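Local coordinates for 373aa long hypothetical citrate synthase (Sulfolobus tokodaii, PDB 1VGP), which is of uncharacterised function but probably belongs to the citrate synthase family, as a mainly helical protein of two subunits, at residues R72-P75 with D76-K80; E233-N236 with D237-N241. All coordinates share one frame; numbering follows the deposited sequence.

Contact 1: R72-P75 with D76-K80; sequences RYLP and DFIIK
Leu74 and Ile78 meet at the start of helix 76-84, where the chain turns from the loop that follows helix 58-70. The two side chains cross at about a right angle: Ile78 CD1 lies against Leu74 CD1 at 3.4 Å, and both CG1 and CD1 of Ile78 also press on Leu74 CB. That reach depends on the first torsion of Ile78, which sets CG1 between its own backbone N and carbonyl carbon (chi1 90°) and so turns the ethyl arm back toward the loop. The other branch, CG2, rests 3.8 Å from Pro75 CG. Ile79 comes in at a slant, with CG1 3.9 Å from Leu74 CB and CD1 close to the carbonyl oxygen of Leu74. Branched aliphatic residues suit this inner side, because Leu74 also packs on Thr126 and Ile127 of helix 113-135, while Ile78 touches Leu101 of helix 91-105.

Pro75 is the N-cap residue, the last before the helix in this mainly helical fold of the citrate synthase family. Proline is tolerated there because the helix asks nothing of its nitrogen, while its carbonyl still accepts from the first turn. Its O accepts a nearly straight bond from Ile79 N (3.2 Å, 170°), with the donor in the carbonyl plane.

The outer side is looser. Asp76 turns away, and CB is its nearest side-chain atom to the loop, 3.7 Å from Pro75 C; its exposed carboxylate at the N-terminus of the helix would probably interact favourably with the helix dipole. Phe77 and Lys80 lead away from the loop toward the second subunit, Phe77 packing on Phe81 of that chain, and Lys80 forms a salt bridge with Glu84 of its own helix.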
loop_
_atom_site.group_PDB
_atom_site.type_symbol
_atom_site.label_atom_id
_atom_site.label_comp_id
_atom_site.label_asym_id
_atom_site.label_seq_id
_atom_site.Cartn_x
_atom_site.Cartn_y
_atom_site.Cartn_z
ATOM N N ARG A 72 5.588 -6.381 22.396
ATOM C CA ARG A 72 6.717 -5.728 21.740
ATOM C C ARG A 72 7.583 -6.742 21.016
ATOM O O ARG A 72 8.384 -6.384 20.151
ATOM C CB ARG A 72 7.583 -4.978 22.757
ATOM C CG ARG A 72 6.862 -3.878 23.492
ATOM C CD ARG A 72 7.786 -3.179 24.455
ATOM N NE ARG A 72 7.222 -1.905 24.878
ATOM C CZ ARG A 72 7.575 -1.265 25.984
ATOM N NH1 ARG A 72 8.500 -1.777 26.781
ATOM N NH2 ARG A 72 6.997 -0.110 26.290
ATOM N N TYR A 73 7.424 -8.009 21.379
ATOM C CA TYR A 73 8.307 -9.049 20.890
ATOM C C TYR A 73 7.939 -9.429 19.458
ATOM O O TYR A 73 6.761 -9.588 19.131
ATOM C CB TYR A 73 8.216 -10.267 21.813
ATOM C CG TYR A 73 8.333 -9.908 23.282
ATOM C CD1 TYR A 73 9.581 -9.657 23.865
ATOM C CD2 TYR A 73 7.195 -9.786 24.086
ATOM C CE1 TYR A 73 9.695 -9.293 25.215
ATOM C CE2 TYR A 73 7.297 -9.422 25.439
ATOM C CZ TYR A 73 8.550 -9.176 25.994
ATOM O OH TYR A 73 8.658 -8.819 27.323
ATOM N N LEU A 74 8.953 -9.560 18.606
ATOM C CA LEU A 74 8.776 -10.039 17.240
ATOM C C LEU A 74 8.868 -11.564 17.179
ATOM O O LEU A 74 9.672 -12.173 17.891
ATOM C CB LEU A 74 9.859 -9.443 16.345
ATOM C CG LEU A 74 10.161 -7.957 16.510
ATOM C CD1 LEU A 74 11.476 -7.617 15.801
ATOM C CD2 LEU A 74 9.017 -7.136 15.944
ATOM N N PRO A 75 8.048 -12.206 16.325
ATOM C CA PRO A 75 8.183 -13.661 16.160
ATOM C C PRO A 75 9.500 -14.042 15.496
ATOM O O PRO A 75 10.146 -13.214 14.849
ATOM C CB PRO A 75 6.979 -14.042 15.303
ATOM C CG PRO A 75 6.618 -12.801 14.590
ATOM C CD PRO A 75 6.920 -11.673 15.538
ATOM N N ASP A 76 9.898 -15.297 15.659
ATOM C CA ASP A 76 11.232 -15.728 15.249
ATOM C C ASP A 76 11.459 -15.574 13.751
ATOM O O ASP A 76 12.572 -15.259 13.311
ATOM C CB ASP A 76 11.464 -17.183 15.647
ATOM C CG ASP A 76 11.033 -17.466 17.063
ATOM O OD1 ASP A 76 9.806 -17.571 17.287
ATOM O OD2 ASP A 76 11.914 -17.574 17.946
ATOM N N PHE A 77 10.408 -15.812 12.973
ATOM C CA PHE A 77 10.525 -15.753 11.533
ATOM C C PHE A 77 10.993 -14.369 11.104
ATOM O O PHE A 77 11.952 -14.245 10.343
ATOM C CB PHE A 77 9.185 -16.095 10.864
ATOM C CG PHE A 77 9.298 -16.396 9.394
ATOM C CD1 PHE A 77 10.275 -17.270 8.923
ATOM C CD2 PHE A 77 8.439 -15.799 8.481
ATOM C CE1 PHE A 77 10.395 -17.544 7.556
ATOM C CE2 PHE A 77 8.549 -16.066 7.117
ATOM C CZ PHE A 77 9.531 -16.941 6.651
ATOM N N ILE A 78 10.339 -13.324 11.603
ATOM C CA ILE A 78 10.711 -11.976 11.184
ATOM C C ILE A 78 12.066 -11.547 11.770
ATOM O O ILE A 78 12.840 -10.836 11.117
ATOM C CB ILE A 78 9.583 -10.910 11.520
ATOM C CG1 ILE A 78 9.802 -10.328 12.909
ATOM C CG2 ILE A 78 8.186 -11.533 11.424
ATOM C CD1 ILE A 78 10.327 -8.902 12.875
ATOM N N ILE A 79 12.377 -12.004 12.979
ATOM C CA ILE A 79 13.723 -11.789 13.527
ATOM C C ILE A 79 14.780 -12.488 12.670
ATOM O O ILE A 79 15.872 -11.959 12.445
ATOM C CB ILE A 79 13.816 -12.289 14.987
ATOM C CG1 ILE A 79 13.270 -11.208 15.924
ATOM C CG2 ILE A 79 15.257 -12.592 15.355
ATOM C CD1 ILE A 79 12.981 -11.681 17.322
ATOM N N LYS A 80 14.434 -13.677 12.185
ATOM C CA LYS A 80 15.275 -14.424 11.256
ATOM C C LYS A 80 15.475 -13.615 9.980
ATOM O O LYS A 80 16.580 -13.525 9.433
ATOM C CB LYS A 80 14.589 -15.752 10.936
ATOM C CG LYS A 80 15.391 -16.721 10.104
ATOM C CD LYS A 80 14.844 -18.124 10.319
ATOM C CE LYS A 80 15.242 -19.092 9.202
ATOM N NZ LYS A 80 16.718 -19.272 9.071
#

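Contact 2: E233-N236 with D237-N241; sequences EKVN and DYILN
Ile239 sits one turn beyond Val235 in the opening of helix 235-244, and the two side chains lie side by side, pointing the same way. Following Ile239 outward, CB stands 3.6 Å from Val235 O, and CG1 passes near the same oxygen. The tip, CD1, also comes near Val235 O and meets Val235 CG2 at 3.6 Å. Apolar residues suit this buried stripe, which faces Val292 of helix 281-300 and Ile229 in a neighbouring loop.

The contact is the i to i+4 pattern of an alpha-helix in its first turns. Ile239 N donates to Val235 O in a nearly straight hydrogen bond (N-H...O 167°), the donor lying nearly in line with C=O. Before it, Tyr238 N reaches Lys234 O at 3.3 Å; after it, Leu240 N binds Asn236 O at 3.0 Å, with the donor lifted 35° above the carbonyl plane. Leu240 CB also lies close to this last oxygen.

Tyr238 has CG anti to its backbone N (chi1 178°), carrying the ring away from the preceding turn; its CB stays near the carbonyl oxygens of Lys234 and Val235, while the hydroxyl is hydrogen-bonded to Glu228. Tyrosine suits such a partly exposed place, its ring touching Ile229 and its OH finding a polar partner. The exposed flank carries Asp237, a charged residue at home in solvent.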
loop_
_atom_site.group_PDB
_atom_site.type_symbol
_atom_site.label_atom_id
_atom_site.label_comp_id
_atom_site.label_asym_id
_atom_site.label_seq_id
_atom_site.Cartn_x
_atom_site.Cartn_y
_atom_site.Cartn_z
ATOM N N GLU A 233 30.186 30.555 10.975
ATOM C CA GLU A 233 30.684 31.858 10.547
ATOM C C GLU A 233 30.420 31.890 9.057
ATOM O O GLU A 233 30.474 32.926 8.397
ATOM C CB GLU A 233 32.192 31.938 10.817
ATOM C CG GLU A 233 32.653 31.037 11.963
ATOM C CD GLU A 233 32.105 31.473 13.328
ATOM O OE1 GLU A 233 32.347 30.757 14.326
ATOM O OE2 GLU A 233 31.435 32.528 13.395
ATOM N N LYS A 234 30.081 30.706 8.569
ATOM C CA LYS A 234 30.124 30.345 7.166
ATOM C C LYS A 234 28.677 30.369 6.678
ATOM O O LYS A 234 28.401 30.346 5.476
ATOM C CB LYS A 234 30.703 28.939 7.058
ATOM C CG LYS A 234 31.593 28.703 5.871
ATOM C CD LYS A 234 32.821 27.898 6.261
ATOM C CE LYS A 234 33.572 27.423 5.025
ATOM N NZ LYS A 234 34.936 26.924 5.358
ATOM N N VAL A 235 27.764 30.432 7.644
ATOM C CA VAL A 235 26.359 30.134 7.421
ATOM C C VAL A 235 25.678 31.203 6.572
ATOM O O VAL A 235 24.902 30.889 5.666
ATOM C CB VAL A 235 25.621 29.951 8.788
ATOM C CG1 VAL A 235 26.351 30.708 9.873
ATOM C CG2 VAL A 235 24.172 30.416 8.689
ATOM N N ASN A 236 25.978 32.467 6.843
ATOM C CA ASN A 236 25.344 33.546 6.091
ATOM C C ASN A 236 25.690 33.599 4.601
ATOM O O ASN A 236 24.813 33.909 3.799
ATOM C CB ASN A 236 25.635 34.893 6.742
ATOM C CG ASN A 236 24.736 35.158 7.939
ATOM O OD1 ASN A 236 24.001 34.275 8.384
ATOM N ND2 ASN A 236 24.793 36.373 8.467
ATOM N N ASP A 237 26.933 33.308 4.206
ATOM C CA ASP A 237 27.236 33.286 2.772
ATOM C C ASP A 237 26.539 32.092 2.148
ATOM O O ASP A 237 26.023 32.176 1.034
ATOM C CB ASP A 237 28.738 33.170 2.492
ATOM C CG ASP A 237 29.518 34.421 2.879
ATOM O OD1 ASP A 237 29.049 35.546 2.606
ATOM O OD2 ASP A 237 30.623 34.264 3.459
ATOM N N TYR A 238 26.534 30.980 2.873
ATOM C CA TYR A 238 25.924 29.753 2.388
ATOM C C TYR A 238 24.448 29.996 2.065
ATOM O O TYR A 238 24.003 29.755 0.945
ATOM C CB TYR A 238 26.066 28.644 3.440
ATOM C CG TYR A 238 25.433 27.321 3.065
ATOM C CD1 TYR A 238 26.184 26.305 2.479
ATOM C CD2 TYR A 238 24.074 27.084 3.295
ATOM C CE1 TYR A 238 25.599 25.082 2.128
ATOM C CE2 TYR A 238 23.483 25.873 2.948
ATOM C CZ TYR A 238 24.249 24.876 2.364
ATOM O OH TYR A 238 23.653 23.679 2.007
ATOM N N ILE A 239 23.700 30.490 3.048
ATOM C CA ILE A 239 22.263 30.643 2.904
ATOM C C ILE A 239 21.934 31.726 1.891
ATOM O O ILE A 239 21.030 31.569 1.062
ATOM C CB ILE A 239 21.599 30.981 4.257
ATOM C CG1 ILE A 239 21.195 29.687 4.965
ATOM C CG2 ILE A 239 20.359 31.835 4.051
ATOM C CD1 ILE A 239 22.247 29.161 5.881
ATOM N N LEU A 240 22.665 32.831 1.951
ATOM C CA LEU A 240 22.412 33.932 1.039
ATOM C C LEU A 240 22.755 33.513 -0.377
ATOM O O LEU A 240 22.096 33.916 -1.340
ATOM C CB LEU A 240 23.224 35.166 1.457
ATOM C CG LEU A 240 22.419 36.325 2.077
ATOM C CD1 LEU A 240 21.083 35.833 2.643
ATOM C CD2 LEU A 240 23.239 36.978 3.158
ATOM N N ASN A 241 23.773 32.675 -0.516
ATOM C CA ASN A 241 24.076 32.127 -1.824
ATOM C C ASN A 241 22.923 31.265 -2.318
ATOM O O ASN A 241 22.566 31.293 -3.497
ATOM C CB ASN A 241 25.346 31.292 -1.779
ATOM C CG ASN A 241 25.754 30.817 -3.160
ATOM O OD1 ASN A 241 25.676 29.628 -3.470
ATOM N ND2 ASN A 241 26.170 31.759 -4.011
#

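Overall arrangement
Contact 1 (72-80) comes well before contact 2 (233-241) along the chain, and both belong to the same citrate synthase-like fold. Their centres are 48 Å apart, with nearest atoms about 36 Å apart, on opposite sides of the chain's centre, so neither touches the other. Each spans the loop end and first turn of a helix, 76-84 and 235-244 respectively, and each helix packs on different neighbours: 91-105 and 113-135 for the first, 281-300 for the second. Helix 76-84 also reaches the second subunit, whereas no other chain of the assembly touches contact 2. The pair thus marks a subunit-facing region and a distant part of the same helical fold.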